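Local structure of putative dioxygenase (1H-3-hydroxy-4-oxoquinaldine 2,4-dioxygenase) (Mycobacteroides abscessus subsp. abscessus, 6RA3) at residues T3-N8 / D83-D88; A101-A106 / V117-L122; R199-L204 / C208-V213. The protein cleaves the heterocyclic ring of the Pseudomonas quinolone signal with dioxygen, giving N-octanoylanthranilate and carbon monoxide, and so helps degrade this quorum-sensing molecule. All coordinates share one frame; numbering follows the deposited sequence.

Contact 1 (T3-N8 / D83-D88)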
ATOM      1  N   THR A   3       3.994  -4.795  -4.982  1.00 23.05           N
ATOM      2  CA  THR A   3       3.629  -6.180  -5.175  1.00 24.88           C
ATOM      3  C   THR A   3       4.686  -7.066  -4.527  1.00 24.96           C
ATOM      4  O   THR A   3       5.800  -6.624  -4.248  1.00 24.10           O
ATOM      5  CB  THR A   3       3.528  -6.470  -6.667  1.00 30.37           C
ATOM      6  OG1 THR A   3       4.627  -5.823  -7.301  1.00 31.94           O
ATOM      7  CG2 THR A   3       2.246  -5.926  -7.264  1.00 28.99           C
ATOM      8  N   THR A   4       4.330  -8.323  -4.313  1.00 24.75           N
ATOM      9  CA  THR A   4       5.235  -9.306  -3.760  1.00 22.76           C
ATOM     10  C   THR A   4       5.158 -10.593  -4.541  1.00 24.82           C
ATOM     11  O   THR A   4       4.112 -10.954  -5.092  1.00 22.07           O
ATOM     12  CB  THR A   4       4.899  -9.649  -2.302  1.00 25.61           C
ATOM     13  OG1 THR A   4       3.583 -10.223  -2.240  1.00 25.85           O
ATOM     14  CG2 THR A   4       4.987  -8.434  -1.449  1.00 26.11           C
ATOM     15  N   LYS A   5       6.268 -11.321  -4.509  1.00 25.54           N
ATOM     16  CA  LYS A   5       6.297 -12.717  -4.885  1.00 22.38           C
ATOM     17  C   LYS A   5       7.098 -13.481  -3.837  1.00 24.86           C
ATOM     18  O   LYS A   5       8.016 -12.940  -3.214  1.00 26.21           O
ATOM     19  CB  LYS A   5       6.971 -13.006  -6.256  1.00 24.09           C
ATOM     20  CG  LYS A   5       6.167 -12.732  -7.470  1.00 33.08           C
ATOM     21  CD  LYS A   5       7.011 -12.902  -8.741  1.00 33.97           C
ATOM     22  CE  LYS A   5       6.158 -12.688 -10.004  1.00 39.68           C
ATOM     23  NZ  LYS A   5       5.181 -13.809 -10.208  1.00 37.44           N
ATOM     24  N   THR A   6       6.722 -14.736  -3.662  1.00 24.38           N
ATOM     25  CA  THR A   6       7.539 -15.719  -2.960  1.00 33.30           C
ATOM     26  C   THR A   6       8.673 -16.178  -3.881  1.00 29.35           C
ATOM     27  O   THR A   6       8.414 -16.766  -4.934  1.00 23.64           O
ATOM     28  CB  THR A   6       6.667 -16.900  -2.543  1.00 25.22           C
ATOM     29  OG1 THR A   6       5.634 -16.420  -1.671  1.00 25.61           O
ATOM     30  CG2 THR A   6       7.492 -17.980  -1.819  1.00 31.07           C
ATOM     31  N   VAL A   7       9.915 -15.892  -3.496  1.00 25.23           N
ATOM     32  CA  VAL A   7      11.112 -16.379  -4.200  1.00 31.78           C
ATOM     33  C   VAL A   7      12.020 -17.074  -3.189  1.00 27.86           C
ATOM     34  O   VAL A   7      12.323 -16.499  -2.142  1.00 29.37           O
ATOM     35  CB  VAL A   7      11.900 -15.238  -4.865  1.00 28.57           C
ATOM     36  CG1 VAL A   7      13.002 -15.804  -5.767  1.00 33.98           C
ATOM     37  CG2 VAL A   7      10.987 -14.313  -5.629  1.00 26.63           C
ATOM     38  N   ASN A   8      12.477 -18.283  -3.516  1.00 27.16           N
ATOM     39  CA  ASN A   8      13.287 -19.068  -2.584  1.00 36.41           C
ATOM     40  C   ASN A   8      12.564 -19.154  -1.241  1.00 29.28           C
ATOM     41  O   ASN A   8      13.176 -19.055  -0.171  1.00 29.39           O
ATOM     42  CB  ASN A   8      14.700 -18.483  -2.402  1.00 31.16           C
ATOM     43  CG  ASN A   8      15.509 -18.362  -3.732  1.00 31.52           C
ATOM     44  OD1 ASN A   8      15.489 -19.244  -4.585  1.00 27.31           O
ATOM     45  ND2 ASN A   8      16.214 -17.250  -3.881  1.00 29.30           N
ATOM     46  N   ASP A  83      13.903 -13.791 -13.138  1.00 28.89           N
ATOM     47  CA  ASP A  83      13.449 -14.931 -13.926  1.00 35.45           C
ATOM     48  C   ASP A  83      11.930 -15.065 -13.894  1.00 37.77           C
ATOM     49  O   ASP A  83      11.313 -15.362 -14.917  1.00 36.08           O
ATOM     50  CB  ASP A  83      14.092 -16.215 -13.415  1.00 34.66           C
ATOM     51  CG  ASP A  83      15.608 -16.258 -13.636  1.00 46.14           C
ATOM     52  OD1 ASP A  83      16.163 -15.337 -14.280  1.00 41.22           O
ATOM     53  OD2 ASP A  83      16.245 -17.215 -13.136  1.00 45.38           O
ATOM     54  N   ALA A  84      11.310 -14.864 -12.722  1.00 36.71           N
ATOM     55  CA  ALA A  84       9.859 -14.951 -12.628  1.00 37.92           C
ATOM     56  C   ALA A  84       9.184 -13.820 -13.405  1.00 33.28           C
ATOM     57  O   ALA A  84       8.119 -14.020 -14.004  1.00 36.10           O
ATOM     58  CB  ALA A  84       9.419 -14.931 -11.160  1.00 34.57           C
ATOM     59  N   LEU A  85       9.783 -12.632 -13.411  1.00 31.82           N
ATOM     60  CA  LEU A  85       9.239 -11.486 -14.143  1.00 36.45           C
ATOM     61  C   LEU A  85       9.669 -11.447 -15.609  1.00 42.09           C
ATOM     62  O   LEU A  85       9.421 -10.439 -16.288  1.00 33.12           O
ATOM     63  CB  LEU A  85       9.651 -10.192 -13.469  1.00 30.12           C
ATOM     64  CG  LEU A  85       9.142  -9.969 -12.039  1.00 37.65           C
ATOM     65  CD1 LEU A  85       9.847  -8.790 -11.396  1.00 30.69           C
ATOM     66  CD2 LEU A  85       7.640  -9.749 -12.036  1.00 37.84           C
ATOM     67  N   GLU A  86      10.271 -12.534 -16.092  1.00 39.46           N
ATOM     68  CA  GLU A  86      10.869 -12.660 -17.424  1.00 42.89           C
ATOM     69  C   GLU A  86      11.650 -11.414 -17.827  1.00 44.82           C
ATOM     70  O   GLU A  86      11.490 -10.857 -18.922  1.00 43.11           O
ATOM     71  CB  GLU A  86       9.809 -12.987 -18.458  1.00 45.53           C
ATOM     72  CG  GLU A  86       9.041 -14.225 -18.139  1.00 53.72           C
ATOM     73  CD  GLU A  86       7.866 -14.406 -19.080  1.00 66.49           C
ATOM     74  OE1 GLU A  86       8.105 -14.642 -20.299  1.00 58.03           O
ATOM     75  OE2 GLU A  86       6.713 -14.286 -18.586  1.00 62.13           O
ATOM     76  N   VAL A  87      12.517 -10.983 -16.928  1.00 41.09           N
ATOM     77  CA  VAL A  87      13.514  -9.975 -17.239  1.00 37.88           C
ATOM     78  C   VAL A  87      14.694 -10.721 -17.832  1.00 46.61           C
ATOM     79  O   VAL A  87      15.217 -11.652 -17.213  1.00 43.90           O
ATOM     80  CB  VAL A  87      13.920  -9.186 -15.995  1.00 41.54           C
ATOM     81  CG1 VAL A  87      15.128  -8.315 -16.295  1.00 37.82           C
ATOM     82  CG2 VAL A  87      12.743  -8.339 -15.515  1.00 41.95           C
ATOM     83  N   ASP A  88      15.079 -10.355 -19.049  1.00 51.08           N
ATOM     84  CA  ASP A  88      16.287 -10.934 -19.623  1.00 54.40           C
ATOM     85  C   ASP A  88      17.490 -10.098 -19.194  1.00 50.23           C
ATOM     86  O   ASP A  88      17.951 -10.206 -18.049  1.00 41.77           O
ATOM     87  CB  ASP A  88      16.183 -11.043 -21.148  1.00 49.93           C
ATOM     88  CG  ASP A  88      17.313 -11.898 -21.747  1.00 68.60           C
ATOM     89  OD1 ASP A  88      18.165 -12.423 -20.971  1.00 56.64           O
ATOM     90  OD2 ASP A  88      17.345 -12.062 -22.990  1.00 77.37           O
TER

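Contact 2 (A101-A106 / V117-L122)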
ATOM      1  N   ALA A 101      25.858  -7.591  -3.343  1.00 32.46           N
ATOM      2  CA  ALA A 101      24.940  -8.516  -3.995  1.00 36.30           C
ATOM      3  C   ALA A 101      24.898  -8.275  -5.495  1.00 28.49           C
ATOM      4  O   ALA A 101      24.850  -9.228  -6.283  1.00 31.28           O
ATOM      5  CB  ALA A 101      23.545  -8.371  -3.394  1.00 34.91           C
ATOM      6  N   ALA A 102      24.913  -7.006  -5.897  1.00 30.37           N
ATOM      7  CA  ALA A 102      24.946  -6.675  -7.329  1.00 38.36           C
ATOM      8  C   ALA A 102      26.126  -7.344  -8.035  1.00 42.64           C
ATOM      9  O   ALA A 102      25.978  -7.880  -9.140  1.00 35.69           O
ATOM     10  CB  ALA A 102      25.008  -5.156  -7.510  1.00 39.56           C
ATOM     11  N   LEU A 103      27.307  -7.352  -7.401  1.00 45.07           N
ATOM     12  CA  LEU A 103      28.466  -7.993  -8.027  1.00 45.76           C
ATOM     13  C   LEU A 103      28.340  -9.512  -8.002  1.00 42.30           C
ATOM     14  O   LEU A 103      28.727 -10.194  -8.959  1.00 40.91           O
ATOM     15  CB  LEU A 103      29.739  -7.519  -7.332  1.00 42.10           C
ATOM     16  CG  LEU A 103      29.894  -5.999  -7.444  1.00 47.47           C
ATOM     17  CD1 LEU A 103      30.951  -5.445  -6.521  1.00 46.10           C
ATOM     18  CD2 LEU A 103      30.230  -5.643  -8.891  1.00 52.12           C
ATOM     19  N   GLU A 104      27.768 -10.061  -6.933  1.00 38.54           N
ATOM     20  CA  GLU A 104      27.500 -11.489  -6.920  1.00 39.51           C
ATOM     21  C   GLU A 104      26.539 -11.847  -8.032  1.00 38.87           C
ATOM     22  O   GLU A 104      26.736 -12.851  -8.727  1.00 36.11           O
ATOM     23  CB  GLU A 104      26.947 -11.917  -5.545  1.00 35.88           C
ATOM     24  CG  GLU A 104      26.617 -13.405  -5.429  1.00 42.73           C
ATOM     25  CD  GLU A 104      27.829 -14.315  -5.658  1.00 44.71           C
ATOM     26  OE1 GLU A 104      28.961 -13.854  -5.414  1.00 44.73           O
ATOM     27  OE2 GLU A 104      27.646 -15.486  -6.078  1.00 43.75           O
ATOM     28  N   ILE A 105      25.492 -11.031  -8.228  1.00 41.30           N
ATOM     29  CA  ILE A 105      24.541 -11.296  -9.314  1.00 43.64           C
ATOM     30  C   ILE A 105      25.250 -11.212 -10.664  1.00 44.03           C
ATOM     31  O   ILE A 105      25.028 -12.044 -11.558  1.00 36.40           O
ATOM     32  CB  ILE A 105      23.345 -10.323  -9.253  1.00 38.99           C
ATOM     33  CG1 ILE A 105      22.512 -10.536  -7.972  1.00 40.68           C
ATOM     34  CG2 ILE A 105      22.467 -10.469 -10.513  1.00 43.04           C
ATOM     35  CD1 ILE A 105      21.606  -9.329  -7.588  1.00 38.93           C
ATOM     36  N   ALA A 106      26.092 -10.191 -10.850  1.00 41.62           N
ATOM     37  CA  ALA A 106      26.816 -10.081 -12.119  1.00 44.76           C
ATOM     38  C   ALA A 106      27.674 -11.311 -12.364  1.00 43.80           C
ATOM     39  O   ALA A 106      27.749 -11.809 -13.493  1.00 38.36           O
ATOM     40  CB  ALA A 106      27.679  -8.831 -12.139  1.00 41.05           C
ATOM     41  N   VAL A 117      26.668  -2.688 -14.333  1.00 36.09           N
ATOM     42  CA  VAL A 117      26.331  -2.545 -12.918  1.00 40.24           C
ATOM     43  C   VAL A 117      26.754  -1.161 -12.474  1.00 30.57           C
ATOM     44  O   VAL A 117      27.917  -0.789 -12.631  1.00 42.24           O
ATOM     45  CB  VAL A 117      27.042  -3.583 -12.013  1.00 39.85           C
ATOM     46  CG1 VAL A 117      26.816  -3.241 -10.522  1.00 41.49           C
ATOM     47  CG2 VAL A 117      26.611  -4.990 -12.327  1.00 41.03           C
ATOM     48  N   MET A 118      25.844  -0.421 -11.860  1.00 33.69           N
ATOM     49  CA  MET A 118      26.168   0.831 -11.187  1.00 33.31           C
ATOM     50  C   MET A 118      26.112   0.637  -9.675  1.00 45.94           C
ATOM     51  O   MET A 118      25.158   0.045  -9.151  1.00 32.69           O
ATOM     52  CB  MET A 118      25.207   1.949 -11.595  1.00 34.18           C
ATOM     53  CG  MET A 118      25.427   3.245 -10.858  1.00 48.16           C
ATOM     54  SD  MET A 118      24.784   4.738 -11.675  1.00 48.19           S
ATOM     55  CE  MET A 118      25.928   4.763 -13.019  1.00 55.38           C
ATOM     56  N   ILE A 119      27.123   1.162  -8.978  1.00 45.34           N
ATOM     57  CA  ILE A 119      27.207   1.103  -7.522  1.00 41.54           C
ATOM     58  C   ILE A 119      27.320   2.520  -6.994  1.00 41.79           C
ATOM     59  O   ILE A 119      28.032   3.352  -7.567  1.00 45.98           O
ATOM     60  CB  ILE A 119      28.383   0.223  -7.055  1.00 41.69           C
ATOM     61  CG1 ILE A 119      28.204  -1.207  -7.596  1.00 47.10           C
ATOM     62  CG2 ILE A 119      28.486   0.223  -5.535  1.00 53.20           C
ATOM     63  CD1 ILE A 119      29.348  -2.165  -7.299  1.00 53.92           C
ATOM     64  N   LEU A 120      26.569   2.804  -5.933  1.00 42.37           N
ATOM     65  CA  LEU A 120      26.489   4.116  -5.302  1.00 48.14           C
ATOM     66  C   LEU A 120      27.154   4.037  -3.927  1.00 53.70           C
ATOM     67  O   LEU A 120      26.678   3.308  -3.047  1.00 44.15           O
ATOM     68  CB  LEU A 120      25.035   4.567  -5.162  1.00 57.07           C
ATOM     69  CG  LEU A 120      24.250   5.169  -6.335  1.00 50.83           C
ATOM     70  CD1 LEU A 120      24.614   4.565  -7.668  1.00 44.45           C
ATOM     71  CD2 LEU A 120      22.770   4.993  -6.049  1.00 47.09           C
ATOM     72  N   ASP A 121      28.267   4.769  -3.766  1.00 54.13           N
ATOM     73  CA  ASP A 121      28.862   5.113  -2.462  1.00 48.71           C
ATOM     74  C   ASP A 121      29.236   3.883  -1.632  1.00 46.85           C
ATOM     75  O   ASP A 121      28.882   3.781  -0.458  1.00 50.97           O
ATOM     76  CB  ASP A 121      27.922   6.029  -1.681  1.00 48.24           C
ATOM     77  CG  ASP A 121      28.653   7.170  -0.982  1.00 51.59           C
ATOM     78  OD1 ASP A 121      29.274   6.944   0.083  1.00 48.18           O
ATOM     79  OD2 ASP A 121      28.609   8.305  -1.507  1.00 52.07           O
ATOM     80  N   LEU A 122      29.971   2.953  -2.245  1.00 44.99           N
ATOM     81  CA  LEU A 122      30.465   1.740  -1.594  1.00 49.58           C
ATOM     82  C   LEU A 122      31.967   1.872  -1.331  1.00 55.03           C
ATOM     83  O   LEU A 122      32.737   2.155  -2.254  1.00 41.11           O
ATOM     84  CB  LEU A 122      30.177   0.511  -2.464  1.00 41.78           C
ATOM     85  CG  LEU A 122      30.779  -0.833  -2.048  1.00 48.76           C
ATOM     86  CD1 LEU A 122      30.335  -1.248  -0.630  1.00 47.86           C
ATOM     87  CD2 LEU A 122      30.428  -1.903  -3.057  1.00 45.07           C
TER

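Contact 3 (R199-L204 / C208-V213)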
ATOM      1  N   ARG A 199      38.847  -5.815  -5.076  1.00 53.89           N
ATOM      2  CA  ARG A 199      39.363  -7.171  -5.188  1.00 57.79           C
ATOM      3  C   ARG A 199      38.249  -8.143  -5.554  1.00 54.28           C
ATOM      4  O   ARG A 199      38.452  -9.061  -6.365  1.00 47.93           O
ATOM      5  CB  ARG A 199      40.065  -7.574  -3.885  1.00 60.72           C
ATOM      6  CG  ARG A 199      41.437  -6.903  -3.723  1.00 63.66           C
ATOM      7  CD  ARG A 199      42.107  -7.224  -2.391  1.00 75.86           C
ATOM      8  NE  ARG A 199      42.469  -8.639  -2.257  1.00 86.28           N
ATOM      9  CZ  ARG A 199      43.489  -9.226  -2.886  1.00 92.17           C
ATOM     10  NH1 ARG A 199      44.258  -8.530  -3.717  1.00 99.45           N
ATOM     11  NH2 ARG A 199      43.736 -10.519  -2.695  1.00 96.05           N
ATOM     12  N   ARG A 200      37.050  -7.947  -4.993  1.00 54.52           N
ATOM     13  CA  ARG A 200      35.924  -8.764  -5.435  1.00 48.23           C
ATOM     14  C   ARG A 200      35.715  -8.603  -6.943  1.00 44.48           C
ATOM     15  O   ARG A 200      35.535  -9.597  -7.664  1.00 40.14           O
ATOM     16  CB  ARG A 200      34.653  -8.410  -4.646  1.00 42.64           C
ATOM     17  CG  ARG A 200      33.586  -9.533  -4.652  1.00 42.36           C
ATOM     18  CD  ARG A 200      32.767  -9.610  -5.961  1.00 41.12           C
ATOM     19  NE  ARG A 200      31.965 -10.838  -6.044  1.00 38.78           N
ATOM     20  CZ  ARG A 200      32.305 -11.926  -6.731  1.00 44.32           C
ATOM     21  NH1 ARG A 200      33.429 -11.953  -7.438  1.00 39.19           N
ATOM     22  NH2 ARG A 200      31.515 -12.996  -6.712  1.00 44.51           N
ATOM     23  N   MET A 201      35.785  -7.363  -7.446  1.00 40.72           N
ATOM     24  CA  MET A 201      35.580  -7.120  -8.884  1.00 49.83           C
ATOM     25  C   MET A 201      36.637  -7.808  -9.750  1.00 53.82           C
ATOM     26  O   MET A 201      36.315  -8.351 -10.821  1.00 44.18           O
ATOM     27  CB  MET A 201      35.582  -5.625  -9.176  1.00 48.67           C
ATOM     28  CG  MET A 201      34.416  -4.889  -8.560  1.00 47.43           C
ATOM     29  SD  MET A 201      34.312  -3.212  -9.118  1.00 48.49           S
ATOM     30  CE  MET A 201      34.576  -2.158  -7.716  1.00 42.08           C
ATOM     31  N   GLU A 202      37.911  -7.767  -9.323  1.00 53.38           N
ATOM     32  CA  GLU A 202      38.969  -8.409 -10.095  1.00 47.81           C
ATOM     33  C   GLU A 202      38.818  -9.923 -10.109  1.00 51.48           C
ATOM     34  O   GLU A 202      39.352 -10.585 -11.011  1.00 47.92           O
ATOM     35  CB  GLU A 202      40.347  -8.023  -9.551  1.00 50.09           C
ATOM     36  CG  GLU A 202      40.614  -6.511  -9.500  1.00 55.07           C
ATOM     37  CD  GLU A 202      42.038  -6.172  -9.038  1.00 64.73           C
ATOM     38  OE1 GLU A 202      42.983  -6.366  -9.832  1.00 77.36           O
ATOM     39  OE2 GLU A 202      42.214  -5.710  -7.886  1.00 66.30           O
ATOM     40  N   ALA A 203      38.088 -10.486  -9.149  1.00 47.99           N
ATOM     41  CA  ALA A 203      37.821 -11.916  -9.150  1.00 45.77           C
ATOM     42  C   ALA A 203      36.683 -12.318 -10.088  1.00 47.27           C
ATOM     43  O   ALA A 203      36.379 -13.515 -10.187  1.00 45.25           O
ATOM     44  CB  ALA A 203      37.511 -12.372  -7.728  1.00 45.37           C
ATOM     45  N   LEU A 204      36.049 -11.368 -10.781  1.00 54.67           N
ATOM     46  CA  LEU A 204      34.933 -11.702 -11.666  1.00 46.25           C
ATOM     47  C   LEU A 204      35.428 -12.473 -12.875  1.00 46.10           C
ATOM     48  O   LEU A 204      36.362 -12.035 -13.556  1.00 53.38           O
ATOM     49  CB  LEU A 204      34.215 -10.429 -12.121  1.00 50.01           C
ATOM     50  CG  LEU A 204      33.355  -9.732 -11.065  1.00 53.15           C
ATOM     51  CD1 LEU A 204      33.028  -8.315 -11.489  1.00 44.15           C
ATOM     52  CD2 LEU A 204      32.087 -10.550 -10.779  1.00 47.33           C
ATOM     53  N   CYS A 208      31.621  -7.590 -16.480  1.00 55.77           N
ATOM     54  CA  CYS A 208      30.790  -6.634 -17.197  1.00 55.12           C
ATOM     55  C   CYS A 208      31.286  -5.206 -16.918  1.00 47.68           C
ATOM     56  O   CYS A 208      32.197  -4.982 -16.120  1.00 46.94           O
ATOM     57  CB  CYS A 208      29.326  -6.794 -16.774  1.00 54.46           C
ATOM     58  SG  CYS A 208      29.042  -6.277 -15.063  1.00 46.30           S
ATOM     59  N   ALA A 209      30.669  -4.229 -17.579  1.00 40.61           N
ATOM     60  CA  ALA A 209      30.985  -2.830 -17.311  1.00 44.09           C
ATOM     61  C   ALA A 209      30.486  -2.432 -15.933  1.00 48.14           C
ATOM     62  O   ALA A 209      29.310  -2.623 -15.603  1.00 44.53           O
ATOM     63  CB  ALA A 209      30.357  -1.933 -18.368  1.00 55.40           C
ATOM     64  N   ILE A 210      31.369  -1.878 -15.122  1.00 40.90           N
ATOM     65  CA  ILE A 210      31.018  -1.492 -13.765  1.00 44.60           C
ATOM     66  C   ILE A 210      31.329  -0.020 -13.583  1.00 38.69           C
ATOM     67  O   ILE A 210      32.379   0.456 -14.022  1.00 43.86           O
ATOM     68  CB  ILE A 210      31.769  -2.358 -12.734  1.00 45.17           C
ATOM     69  CG1 ILE A 210      31.348  -3.816 -12.885  1.00 44.69           C
ATOM     70  CG2 ILE A 210      31.531  -1.835 -11.353  1.00 38.70           C
ATOM     71  CD1 ILE A 210      32.258  -4.813 -12.196  1.00 61.81           C
ATOM     72  N   ARG A 211      30.422   0.700 -12.932  1.00 35.02           N
ATOM     73  CA  ARG A 211      30.616   2.113 -12.641  1.00 35.29           C
ATOM     74  C   ARG A 211      30.293   2.367 -11.180  1.00 49.35           C
ATOM     75  O   ARG A 211      29.191   2.049 -10.719  1.00 41.21           O
ATOM     76  CB  ARG A 211      29.761   3.030 -13.532  1.00 37.20           C
ATOM     77  CG  ARG A 211      29.968   4.535 -13.201  1.00 37.00           C
ATOM     78  CD  ARG A 211      29.526   5.532 -14.313  1.00 45.39           C
ATOM     79  NE  ARG A 211      29.836   5.069 -15.667  1.00 38.89           N
ATOM     80  CZ  ARG A 211      29.395   5.643 -16.786  1.00 42.41           C
ATOM     81  NH1 ARG A 211      28.616   6.731 -16.742  1.00 46.74           N
ATOM     82  NH2 ARG A 211      29.739   5.132 -17.963  1.00 36.40           N
ATOM     83  N   HIS A 212      31.246   2.956 -10.462  1.00 47.29           N
ATOM     84  CA  HIS A 212      31.022   3.420  -9.104  1.00 46.04           C
ATOM     85  C   HIS A 212      30.820   4.925  -9.138  1.00 43.40           C
ATOM     86  O   HIS A 212      31.622   5.655  -9.729  1.00 40.14           O
ATOM     87  CB  HIS A 212      32.194   3.045  -8.190  1.00 46.88           C
ATOM     88  CG  HIS A 212      32.006   3.452  -6.765  1.00 52.30           C
ATOM     89  ND1 HIS A 212      33.063   3.734  -5.930  1.00 56.49           N
ATOM     90  CD2 HIS A 212      30.886   3.619  -6.023  1.00 50.53           C
ATOM     91  CE1 HIS A 212      32.605   4.068  -4.736  1.00 57.63           C
ATOM     92  NE2 HIS A 212      31.286   4.011  -4.769  1.00 58.49           N
ATOM     93  N   VAL A 213      29.718   5.370  -8.554  1.00 41.33           N
ATOM     94  CA  VAL A 213      29.382   6.775  -8.408  1.00 47.13           C
ATOM     95  C   VAL A 213      29.253   7.038  -6.921  1.00 54.50           C
ATOM     96  O   VAL A 213      28.598   6.267  -6.210  1.00 47.29           O
ATOM     97  CB  VAL A 213      28.069   7.124  -9.135  1.00 58.86           C
ATOM     98  CG1 VAL A 213      27.727   8.559  -8.922  1.00 47.50           C
ATOM     99  CG2 VAL A 213      28.175   6.819 -10.614  1.00 68.37           C
TER

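Contact 1 (T3-N8 / D83-D88)
The N-terminal end strand of the alpha/beta-hydrolase sheet meets the close of a helix through Lys5, whose aliphatic chain lies over Ala84 and Leu85 where helix 71-84 runs out. The helix ends in a Schellman motif: Glu86 takes the positive-phi C-prime position, Val87 N turns back to Leu82 O, and the bond from Glu86 N to Asp83 O is weak. Ala84 sits in the last turn, and at Leu85 the backbone departs from the helix.

The lysine uses methylenes, not charge, for this contact. Its CD lies 4.0 Å from Ala84 CB, and CE passes 3.9 Å from Leu85 CD2, the two longer side chains meeting at a slant. CG stands opposite the carbonyl carbon, the next two bonds are extended, and a single bend at the end (chi4 -70°) swings NZ off the line of the chain. NZ hydrogen-bonds to Arg63 O of the second subunit, so one side chain packs on a helix end of its own chain and reaches across the interface. The second subunit also covers the turn from Leu85 to Glu86 with its Gly174 and Gly176. The contact is small and purely van der Waals, with Lys5 contributing the most buried area.

Lys5 and Leu85 both touch Phe14 of strand 10-17, with which strand 3-7 pairs antiparallel, while Leu81 of helix 71-84 packs against Lys5 and Val7.

Contact 2 (A101-A106 / V117-L122)
Ala102, Leu103 and Ala106 of helix 99-109 settle on Val117 and Ile119 of strand 116-120, the helix-to-strand half of a right-handed beta-alpha-beta crossover that begins with strand 90-95. The short segments run almost antiparallel, at 167°, with their axes 9.3 Å apart, as expected when a crossover helix returns over the face of a parallel sheet.

Everything that touches here is apolar, and it falls into two groups. In the first, the two alanines offer only methyls to the strand. Ala102 and Ala106 lie one turn apart, and Val117 straddles the pair with its two branches: CG1 goes to Ala102 CB and CG2 to Ala106 CB, each at 4.0 Å. Because CG1 lies opposite the backbone N (chi1 171°), the fork opens along the helix and serves one alanine with each prong. The second group is made by longer chains farther along the strand, where Leu103 reaches from the flank of the helix toward the strand and crosses the end of Ile119 at about a right angle.

Polar bonds belong to the surroundings. Glu104, on the side of the helix turned from the strand, pairs with Arg108 and Arg200. Past the strand end, Asp121 OD1 bonds to ND1 of His246, the probable proton donor/acceptor, while Met118 and Leu120 pack on helix 253-266 across the sheet. The strand thus carries core packing at one end and leads into the active site at the other.

At the Leu103 fork, Ile119 CD1 nestles against three carbons together: CD1 at 3.7 Å, with CG and CD2 both at 3.9 Å.

Contact 3 (R199-L204 / C208-V213)
Met201 and Ile210 face each other with their CA atoms 8.7 Å apart, as the chain leaves helix 197-202, turns, and enters strand 209-214, one of the parallel strands of the alpha/beta-hydrolase sheet. The helix closes with Leu204 N bonding to Met201 O, and this last turn sets Met201 and Leu204 on the side that looks toward the strand.

Ile210 is the common target: between these segments its CG2 meets only the sulfur of Met201, while its CD1 meets both that sulfur and Leu204. Met201 SD stands 3.8 Å from Ile210 CG2 and 4.0 Å from Ile210 CD1. Met201 is extended about its second bond (chi2 -171°) and bends at chi3 (-116°), an unusual setting that turns the CE methyl aside, so SD and not the terminal methyl does the touching. The two chains meet aslant. Leu204 behaves differently: it and Ile210 point at one another, and their end methyls meet tip to tip, Leu204 CD1 standing 3.7 Å from Ile210 CD1. With CG1 of Ile210 opposite its carbonyl carbon (chi1 -63°), CD1 is carried toward the helix end and the turn after it and can touch both partners.

Around this cluster, Leu103 of helix 99-109 also touches Ile210, and Met124 packs on Met201. Arg200, one residue before Met201, forms salt bridges with Glu104 and Asp107, so the same helix is held to helix 99-109 by charge.

With no polar bond between the segments, the contact rests on burial of apolar surface and on the fit of one sulfur and three methyls, which together hold the helix end and its turn against the strand.

In the fold
The three contacts all reach one sheet, yet only two of them touch. Contacts 2 and 3 have centres 8 Å apart and are joined by neighbouring parallel strands: Ile119 N lies 2.8 Å from Arg211 O, and Ile119 O lies 2.8 Å from Val213 N, both probable hydrogen bonds. Contact 1 stands apart, its centre 19 Å from that of contact 2 and 25 Å from that of contact 3. The side chain of Ile119 is about 8 Å from that of His97, the probable substrate-binding residue, and about 9 Å from that of His246; the side chain of Met201 is about 11 Å from that of His97. Contact 1 instead borders the second subunit.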